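Local coordinates for protein 4-carboxymuconolactone decarboxylase (Sinorhizobium meliloti, PDB 4G9Q) that is probably a peroxiredoxin-like or decarboxylating enzyme of the carboxymuconolactone decarboxylase family, built as an all-helical trimer, at residues D64-P69 with I241-F246; A100-V105 with A138-G143; E109-I114 with D145-V150. All blocks are in the same frame, centred on the assembly; numbering follows the deposited sequence.

Contact 1: residues D64-P69 with I241-F246; sequences DVWQRP and ITHLAF
H243 turns the edge of its imidazole toward one face of the W66 indole. CE1 does the touching, off toward the rim of the indole at 3.5 Å from W66 CE2. This is a T-shaped pair: the imidazole and the five-membered ring have centroids 4.8 Å apart and planes at 78°. The F246 ring carries V65 CG2 on one face, a CH-pi contact with the methyl 3.6 Å from the ring centroid and 20° off its normal; the closest carbon is F246 CZ, 3.4 Å from V65 CG2. The carbonyls of T242 and H243, on the same helix, lie in the plane of the phenyl ring at its edge.

V65 is the wedge between the two rings of segment 241-246. With CG1 anti to the backbone N (chi1 -179°), its methyls diverge: CG2 lies on F246, while CG1 comes obliquely to the imidazole, 3.8 Å from H243 ND1. A type I turn from V65 to R68, closed by R68 N to V65 O at 3.1 Å, carries the chain onward from V65 and W66.

The polar atoms of the rings look elsewhere. H243 NE2 bonds to T80 OG1 and H243 ND1 to R76 NH1, both on helix 73-86, while W66 NE1 bonds to Y247 OH. On the subunit interface, Y183 of the second subunit packs edge-to-face with F246 and is hydrogen-bonded to D64 OD1.

Across these two segments the join is therefore wholly aromatic and apolar, linking the two carboxymuconolactone decarboxylase family regions of the chain. H243, gripped through both nitrogens, should have little freedom to rotate, and that holds its CH edge on the indole.

Contact 2: residues A100-V105 with A138-G143; sequences ALENGV and AKRGIG
E102 and R140 form a salt bridge in which one carboxylate oxygen takes both terminal nitrogens of the guanidinium. The stronger bond runs from R140 NH1 to E102 OE1, 3.0 Å at an N-H...O angle of 146°; that from R140 NH2 to E102 OE1, at 3.3 Å, is weak. The carboxylate and guanidinium planes stand 83° apart, so this is no flat, two-oxygen pairing: OE1 is met nearly end-on along its C-O bond and sits somewhat out of the guanidinium plane. D98 OD1, one turn earlier on the same helix, is a second salt-bridge partner for R140 NH1, so two carboxylates share this arginine's charge.

Next to the salt bridge comes L101, which lays its CB over one face of the guanidinium, 3.7 Å from R140 NH2. The leucine and the arginine run alongside each other, pointing opposite ways, and L101 CD1 rests 4.0 Å from R140 CG. R140 reaches this place by folding at chi2 (-87°) and again at chi3, so its methylene part stays against the leucine while its tip arrives near the last turn of helix 93-102. The negative end of that helix would probably favour a cation there.

Both segments leave a helix here, each through a Schellman motif with a glycine of positive phi, G104 after helix 93-102 and G141 after helix 130-139. The contact thus straps two helix C-termini together at the surface of the subunit. On the apolar side, L101 and I142 both touch P107 at the start of helix 107-120, and both also touch F137 of helix 130-139.

Contact 3: residues E109-I114 with D145-V150; sequences EISETI and DQLAAV
S111 leads this contact, meeting A148 first through its CB, which lies 3.6 Å from A148 N and slightly farther from the alanine methyl. Beyond CB, the hydroxyl is carried toward the loop because OG stands anti to the backbone N (chi1 -177°). There S111 OG accepts a weak hydrogen bond from A148 N, 3.3 Å long at 155°, so the bond is reasonably straight but stretched. The same oxygen touches A148 CB at 3.6 Å and has L147 CB alongside at 3.9 Å. A water completes the link: it donates to A148 O at 2.8 Å and, weakly, to S111 OG. The stronger partner of the hydroxyl is V49 O of the third subunit, a carbonyl that can only accept, so OG gives its proton across the interface and receives from the loop.

E112 closes over the other flank of the alanine. Its chain bends at chi2 (65°), which brings E112 OE1 to 3.4 Å from A148 CB, a plain van der Waals touch. The charge itself is spent on salt bridges from E112 OE2 to R195 and R203. R195 also binds the carbonyls of A149 and V150, so one arginine ties the glutamate of the helix to the loop beyond the alanine.

A148 is thereby seated between S111 and E112 of helix 107-120, while L147 turns to F137 of helix 130-139. Segment 145-150 belongs to the long connection from helix 130-139 to helix 159-173, which here runs over helix 107-120 beside the third subunit.

Overall arrangement
Contacts 2 and 3 are neighbours, with centres 12 Å apart, and I110 joins them: its CG1 lies 3.7 Å from V105 CG1 and its CD1 3.8 Å from L101 CD2. Their segments interleave along the chain: helix 93-102 is met by the end of helix 130-139 and the residues just after it, helix 107-120 by the loop further on. Contact 1 spans the sequence around both. It lies about 23 Å from contact 2, centre to centre, yet W66 CZ3 comes within 3.9 Å of N103 ND2; contact 3 is about 26 Å away, across the chain's centre. In the trimer, contact 1 faces the second subunit and contact 3 the third, whereas contact 2 meets neither.

Contact 1: residues D64-P69 with I241-F246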
loop_
_atom_site.group_PDB
_atom_site.type_symbol
_atom_site.label_atom_id
_atom_site.label_comp_id
_atom_site.label_asym_id
_atom_site.label_seq_id
_atom_site.Cartn_x
_atom_site.Cartn_y
_atom_site.Cartn_z
ATOM N N ASP A 64 15.470 -13.139 18.246
ATOM C CA ASP A 64 16.353 -11.988 18.411
ATOM C C ASP A 64 15.589 -10.669 18.512
ATOM O O ASP A 64 15.612 -10.022 19.561
ATOM C CB ASP A 64 17.411 -11.950 17.300
ATOM C CG ASP A 64 18.636 -11.136 17.682
ATOM O OD1 ASP A 64 18.556 -9.892 17.677
ATOM O OD2 ASP A 64 19.688 -11.746 17.981
ATOM N N VAL A 65 14.904 -10.270 17.439
ATOM C CA VAL A 65 14.220 -8.967 17.416
ATOM C C VAL A 65 13.257 -8.805 18.596
ATOM O O VAL A 65 13.343 -7.822 19.345
ATOM C CB VAL A 65 13.462 -8.737 16.089
ATOM C CG1 VAL A 65 12.787 -7.352 16.077
ATOM C CG2 VAL A 65 14.416 -8.871 14.926
ATOM N N TRP A 66 12.359 -9.774 18.759
ATOM C CA TRP A 66 11.351 -9.731 19.819
ATOM C C TRP A 66 11.968 -9.802 21.214
ATOM O O TRP A 66 11.320 -9.435 22.193
ATOM C CB TRP A 66 10.314 -10.844 19.641
ATOM C CG TRP A 66 9.161 -10.445 18.763
ATOM C CD1 TRP A 66 9.081 -10.571 17.404
ATOM C CD2 TRP A 66 7.919 -9.865 19.187
ATOM N NE1 TRP A 66 7.869 -10.099 16.957
ATOM C CE2 TRP A 66 7.137 -9.661 18.029
ATOM C CE3 TRP A 66 7.394 -9.493 20.436
ATOM C CZ2 TRP A 66 5.853 -9.099 18.077
ATOM C CZ3 TRP A 66 6.118 -8.940 20.484
ATOM C CH2 TRP A 66 5.363 -8.746 19.307
ATOM N N GLN A 67 13.220 -10.251 21.284
ATOM C CA GLN A 67 13.934 -10.408 22.554
ATOM C C GLN A 67 14.802 -9.208 22.932
ATOM O O GLN A 67 15.397 -9.193 24.019
ATOM C CB GLN A 67 14.782 -11.686 22.545
ATOM C CG GLN A 67 13.988 -12.974 22.326
ATOM C CD GLN A 67 12.748 -13.070 23.198
ATOM O OE1 GLN A 67 11.623 -13.091 22.694
ATOM N NE2 GLN A 67 12.944 -13.127 24.513
ATOM N N ARG A 68 14.872 -8.205 22.052
ATOM C CA ARG A 68 15.665 -7.004 22.316
ATOM C C ARG A 68 15.031 -6.217 23.463
ATOM O O ARG A 68 13.886 -5.782 23.356
ATOM C CB ARG A 68 15.788 -6.124 21.072
ATOM C CG ARG A 68 16.561 -6.749 19.924
ATOM C CD ARG A 68 16.639 -5.792 18.728
ATOM N NE ARG A 68 17.279 -4.524 19.075
ATOM C CZ ARG A 68 18.589 -4.302 19.061
ATOM N NH1 ARG A 68 19.436 -5.265 18.712
ATOM N NH2 ARG A 68 19.057 -3.108 19.401
ATOM N N PRO A 69 15.774 -6.051 24.571
ATOM C CA PRO A 69 15.164 -5.559 25.813
ATOM C C PRO A 69 14.833 -4.064 25.855
ATOM O O PRO A 69 14.120 -3.633 26.766
ATOM C CB PRO A 69 16.223 -5.893 26.871
ATOM C CG PRO A 69 17.504 -5.876 26.124
ATOM C CD PRO A 69 17.183 -6.438 24.768
ATOM N N ILE A 241 11.447 1.613 15.097
ATOM C CA ILE A 241 11.911 1.621 13.711
ATOM C C ILE A 241 12.553 0.278 13.356
ATOM O O ILE A 241 12.308 -0.266 12.280
ATOM C CB ILE A 241 12.884 2.792 13.447
ATOM C CG1 ILE A 241 12.161 4.129 13.664
ATOM C CG2 ILE A 241 13.466 2.717 12.035
ATOM C CD1 ILE A 241 13.070 5.353 13.660
ATOM N N THR A 242 13.363 -0.250 14.270
ATOM C CA THR A 242 14.055 -1.524 14.049
ATOM C C THR A 242 13.071 -2.694 13.919
ATOM O O THR A 242 13.186 -3.526 13.010
ATOM C CB THR A 242 15.091 -1.772 15.161
ATOM O OG1 THR A 242 15.990 -0.658 15.212
ATOM C CG2 THR A 242 15.886 -3.057 14.903
ATOM N N HIS A 243 12.086 -2.738 14.815
ATOM C CA HIS A 243 11.041 -3.756 14.783
ATOM C C HIS A 243 10.285 -3.715 13.448
ATOM O O HIS A 243 10.009 -4.754 12.837
ATOM C CB HIS A 243 10.090 -3.533 15.965
ATOM C CG HIS A 243 9.145 -4.662 16.212
ATOM N ND1 HIS A 243 9.485 -5.765 16.969
ATOM C CD2 HIS A 243 7.860 -4.850 15.827
ATOM C CE1 HIS A 243 8.450 -6.587 17.031
ATOM N NE2 HIS A 243 7.456 -6.057 16.340
ATOM N N LEU A 244 9.995 -2.502 12.990
ATOM C CA LEU A 244 9.224 -2.297 11.770
ATOM C C LEU A 244 9.987 -2.609 10.484
ATOM O O LEU A 244 9.366 -2.803 9.440
ATOM C CB LEU A 244 8.661 -0.875 11.731
ATOM C CG LEU A 244 7.555 -0.612 12.755
ATOM C CD1 LEU A 244 7.169 0.863 12.740
ATOM C CD2 LEU A 244 6.343 -1.500 12.489
ATOM N N ALA A 245 11.316 -2.659 10.544
ATOM C CA ALA A 245 12.094 -3.126 9.386
ATOM C C ALA A 245 11.643 -4.528 8.982
ATOM O O ALA A 245 11.565 -4.857 7.795
ATOM C CB ALA A 245 13.581 -3.119 9.693
ATOM N N PHE A 246 11.325 -5.344 9.981
ATOM C CA PHE A 246 10.904 -6.720 9.741
ATOM C C PHE A 246 9.450 -6.815 9.315
ATOM O O PHE A 246 9.128 -7.529 8.365
ATOM C CB PHE A 246 11.196 -7.592 10.967
ATOM C CG PHE A 246 12.658 -7.667 11.299
ATOM C CD1 PHE A 246 13.432 -8.739 10.850
ATOM C CD2 PHE A 246 13.275 -6.645 12.013
ATOM C CE1 PHE A 246 14.788 -8.800 11.132
ATOM C CE2 PHE A 246 14.636 -6.695 12.293
ATOM C CZ PHE A 246 15.395 -7.777 11.849
#

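Contact 2: residues A100-V105 with A138-G143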
loop_
_atom_site.group_PDB
_atom_site.type_symbol
_atom_site.label_atom_id
_atom_site.label_comp_id
_atom_site.label_asym_id
_atom_site.label_seq_id
_atom_site.Cartn_x
_atom_site.Cartn_y
_atom_site.Cartn_z
ATOM N N ALA A 100 -0.832 -10.145 21.713
ATOM C CA ALA A 100 -0.843 -8.852 22.402
ATOM C C ALA A 100 -1.504 -8.964 23.775
ATOM O O ALA A 100 -0.984 -8.453 24.771
ATOM C CB ALA A 100 -1.543 -7.799 21.553
ATOM N N LEU A 101 -2.644 -9.649 23.818
ATOM C CA LEU A 101 -3.362 -9.887 25.071
ATOM C C LEU A 101 -2.500 -10.675 26.059
ATOM O O LEU A 101 -2.428 -10.333 27.243
ATOM C CB LEU A 101 -4.686 -10.605 24.798
ATOM C CG LEU A 101 -5.733 -9.822 23.995
ATOM C CD1 LEU A 101 -6.844 -10.742 23.532
ATOM C CD2 LEU A 101 -6.300 -8.666 24.820
ATOM N N GLU A 102 -1.829 -11.713 25.559
ATOM C CA GLU A 102 -0.881 -12.492 26.366
ATOM C C GLU A 102 0.261 -11.608 26.893
ATOM O O GLU A 102 0.711 -11.772 28.032
ATOM C CB GLU A 102 -0.332 -13.665 25.547
ATOM C CG GLU A 102 0.401 -14.733 26.361
ATOM C CD GLU A 102 -0.521 -15.569 27.245
ATOM O OE1 GLU A 102 -1.752 -15.595 27.012
ATOM O OE2 GLU A 102 -0.001 -16.213 28.183
ATOM N N ASN A 103 0.696 -10.654 26.067
ATOM C CA ASN A 103 1.772 -9.727 26.424
ATOM C C ASN A 103 1.349 -8.557 27.316
ATOM O O ASN A 103 2.179 -7.718 27.687
ATOM C CB ASN A 103 2.468 -9.204 25.166
ATOM C CG ASN A 103 3.269 -10.278 24.454
ATOM O OD1 ASN A 103 3.583 -11.320 25.030
ATOM N ND2 ASN A 103 3.600 -10.029 23.195
ATOM N N GLY A 104 0.064 -8.499 27.647
ATOM C CA GLY A 104 -0.433 -7.526 28.612
ATOM C C GLY A 104 -1.051 -6.271 28.030
ATOM O O GLY A 104 -1.339 -5.327 28.768
ATOM N N VAL A 105 -1.246 -6.246 26.712
ATOM C CA VAL A 105 -2.054 -5.196 26.089
ATOM C C VAL A 105 -3.504 -5.464 26.487
ATOM O O VAL A 105 -3.982 -6.597 26.378
ATOM C CB VAL A 105 -1.919 -5.165 24.540
ATOM C CG1 VAL A 105 -2.754 -4.032 23.947
ATOM C CG2 VAL A 105 -0.457 -4.996 24.118
ATOM N N ALA A 138 -13.203 -13.518 21.084
ATOM C CA ALA A 138 -14.137 -14.611 21.389
ATOM C C ALA A 138 -13.439 -15.807 22.038
ATOM O O ALA A 138 -13.945 -16.363 23.012
ATOM C CB ALA A 138 -14.899 -15.044 20.139
ATOM N N LYS A 139 -12.272 -16.178 21.510
ATOM C CA LYS A 139 -11.493 -17.306 22.036
ATOM C C LYS A 139 -11.043 -17.086 23.482
ATOM O O LYS A 139 -10.897 -18.048 24.242
ATOM C CB LYS A 139 -10.272 -17.593 21.147
ATOM C CG LYS A 139 -10.589 -17.820 19.669
ATOM C CD LYS A 139 -10.903 -19.273 19.333
ATOM C CE LYS A 139 -11.061 -19.465 17.820
ATOM N NZ LYS A 139 -9.821 -19.101 17.058
ATOM N N ARG A 140 -10.832 -15.821 23.852
ATOM C CA ARG A 140 -10.353 -15.449 25.189
ATOM C C ARG A 140 -11.485 -15.061 26.146
ATOM O O ARG A 140 -11.230 -14.696 27.300
ATOM C CB ARG A 140 -9.362 -14.281 25.100
ATOM C CG ARG A 140 -8.207 -14.462 24.118
ATOM C CD ARG A 140 -7.014 -15.164 24.727
ATOM N NE ARG A 140 -6.313 -14.348 25.719
ATOM C CZ ARG A 140 -5.010 -14.427 25.977
ATOM N NH1 ARG A 140 -4.234 -15.265 25.299
ATOM N NH2 ARG A 140 -4.475 -13.653 26.910
ATOM N N GLY A 141 -12.724 -15.118 25.659
ATOM C CA GLY A 141 -13.899 -14.731 26.445
ATOM C C GLY A 141 -13.948 -13.248 26.760
ATOM O O GLY A 141 -14.437 -12.845 27.823
ATOM N N ILE A 142 -13.439 -12.434 25.837
ATOM C CA ILE A 142 -13.433 -10.980 26.005
ATOM C C ILE A 142 -14.750 -10.385 25.522
ATOM O O ILE A 142 -15.009 -10.306 24.320
ATOM C CB ILE A 142 -12.238 -10.309 25.267
ATOM C CG1 ILE A 142 -10.888 -10.887 25.731
ATOM C CG2 ILE A 142 -12.284 -8.774 25.428
ATOM C CD1 ILE A 142 -10.609 -10.755 27.222
ATOM N N GLY A 143 -15.589 -9.972 26.468
ATOM C CA GLY A 143 -16.883 -9.387 26.134
ATOM C C GLY A 143 -16.792 -7.901 25.836
ATOM O O GLY A 143 -15.733 -7.281 26.006
#

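Contact 3: residues E109-I114 with D145-V150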
loop_
_atom_site.group_PDB
_atom_site.type_symbol
_atom_site.label_atom_id
_atom_site.label_comp_id
_atom_site.label_asym_id
_atom_site.label_seq_id
_atom_site.Cartn_x
_atom_site.Cartn_y
_atom_site.Cartn_z
ATOM N N GLU A 109 -7.262 -1.316 24.891
ATOM C CA GLU A 109 -6.169 -0.691 24.136
ATOM C C GLU A 109 -6.153 -1.155 22.673
ATOM O O GLU A 109 -5.913 -0.356 21.763
ATOM C CB GLU A 109 -4.831 -0.941 24.829
ATOM C CG GLU A 109 -4.687 -0.141 26.132
ATOM C CD GLU A 109 -3.472 -0.539 26.944
ATOM O OE1 GLU A 109 -3.104 -1.731 26.927
ATOM O OE2 GLU A 109 -2.888 0.346 27.610
ATOM N N ILE A 110 -6.434 -2.439 22.453
ATOM C CA ILE A 110 -6.577 -2.977 21.098
ATOM C C ILE A 110 -7.786 -2.323 20.432
ATOM O O ILE A 110 -7.700 -1.851 19.298
ATOM C CB ILE A 110 -6.708 -4.527 21.100
ATOM C CG1 ILE A 110 -5.431 -5.150 21.673
ATOM C CG2 ILE A 110 -7.025 -5.057 19.690
ATOM C CD1 ILE A 110 -5.423 -6.673 21.725
ATOM N N SER A 111 -8.899 -2.287 21.162
ATOM C CA SER A 111 -10.121 -1.625 20.717
ATOM C C SER A 111 -9.843 -0.190 20.273
ATOM O O SER A 111 -10.267 0.238 19.182
ATOM C CB SER A 111 -11.156 -1.648 21.853
ATOM O OG SER A 111 -12.375 -1.068 21.444
ATOM N N GLU A 112 -9.114 0.549 21.108
ATOM C CA GLU A 112 -8.822 1.955 20.819
ATOM C C GLU A 112 -7.835 2.127 19.665
ATOM O O GLU A 112 -7.928 3.097 18.913
ATOM C CB GLU A 112 -8.337 2.680 22.081
ATOM C CG GLU A 112 -8.234 4.203 21.939
ATOM C CD GLU A 112 -9.574 4.891 21.711
ATOM O OE1 GLU A 112 -10.636 4.229 21.820
ATOM O OE2 GLU A 112 -9.564 6.105 21.422
ATOM N N THR A 113 -6.909 1.180 19.512
ATOM C CA THR A 113 -5.954 1.235 18.400
ATOM C C THR A 113 -6.686 1.162 17.060
ATOM O O THR A 113 -6.377 1.912 16.126
ATOM C CB THR A 113 -4.897 0.118 18.514
ATOM O OG1 THR A 113 -4.134 0.333 19.704
ATOM C CG2 THR A 113 -3.950 0.123 17.307
ATOM N N ILE A 114 -7.663 0.268 16.988
ATOM C CA ILE A 114 -8.505 0.118 15.801
ATOM C C ILE A 114 -9.237 1.431 15.482
ATOM O O ILE A 114 -9.204 1.904 14.348
ATOM C CB ILE A 114 -9.461 -1.089 15.956
ATOM C CG1 ILE A 114 -8.624 -2.375 15.999
ATOM C CG2 ILE A 114 -10.482 -1.136 14.812
ATOM C CD1 ILE A 114 -9.339 -3.595 16.552
ATOM N N ASP A 145 -17.972 -5.484 27.423
ATOM C CA ASP A 145 -17.774 -4.688 28.632
ATOM C C ASP A 145 -16.307 -4.324 28.878
ATOM O O ASP A 145 -16.012 -3.438 29.686
ATOM C CB ASP A 145 -18.371 -5.410 29.849
ATOM C CG ASP A 145 -17.675 -6.729 30.158
ATOM O OD1 ASP A 145 -17.269 -7.444 29.216
ATOM O OD2 ASP A 145 -17.537 -7.059 31.351
ATOM N N GLN A 146 -15.402 -4.993 28.164
ATOM C CA GLN A 146 -13.955 -4.774 28.321
ATOM C C GLN A 146 -13.368 -3.829 27.268
ATOM O O GLN A 146 -12.174 -3.527 27.291
ATOM C CB GLN A 146 -13.211 -6.108 28.273
ATOM C CG GLN A 146 -13.574 -7.088 29.385
ATOM C CD GLN A 146 -12.558 -8.210 29.510
ATOM O OE1 GLN A 146 -11.357 -7.963 29.608
ATOM N NE2 GLN A 146 -13.035 -9.445 29.503
ATOM N N LEU A 147 -14.214 -3.356 26.359
ATOM C CA LEU A 147 -13.754 -2.567 25.211
ATOM C C LEU A 147 -13.618 -1.079 25.538
ATOM O O LEU A 147 -14.054 -0.621 26.603
ATOM C CB LEU A 147 -14.685 -2.794 24.010
ATOM C CG LEU A 147 -14.936 -4.267 23.644
ATOM C CD1 LEU A 147 -15.947 -4.388 22.524
ATOM C CD2 LEU A 147 -13.649 -4.969 23.268
ATOM N N ALA A 148 -13.004 -0.330 24.624
ATOM C CA ALA A 148 -12.843 1.109 24.797
ATOM C C ALA A 148 -14.212 1.775 24.805
ATOM O O ALA A 148 -15.100 1.377 24.056
ATOM C CB ALA A 148 -11.969 1.685 23.692
ATOM N N ALA A 149 -14.380 2.783 25.660
ATOM C CA ALA A 149 -15.675 3.447 25.824
ATOM C C ALA A 149 -16.063 4.238 24.580
ATOM O O ALA A 149 -15.218 4.877 23.959
ATOM C CB ALA A 149 -15.647 4.362 27.046
ATOM N N VAL A 150 -17.345 4.184 24.214
ATOM C CA VAL A 150 -17.869 5.030 23.142
ATOM C C VAL A 150 -17.636 6.507 23.471
ATOM O O VAL A 150 -17.106 7.263 22.649
ATOM C CB VAL A 150 -19.375 4.764 22.880
ATOM C CG1 VAL A 150 -19.956 5.793 21.919
ATOM C CG2 VAL A 150 -19.578 3.368 22.336
HETATM O O HOH W 1 -14.758 1.345 21.269
#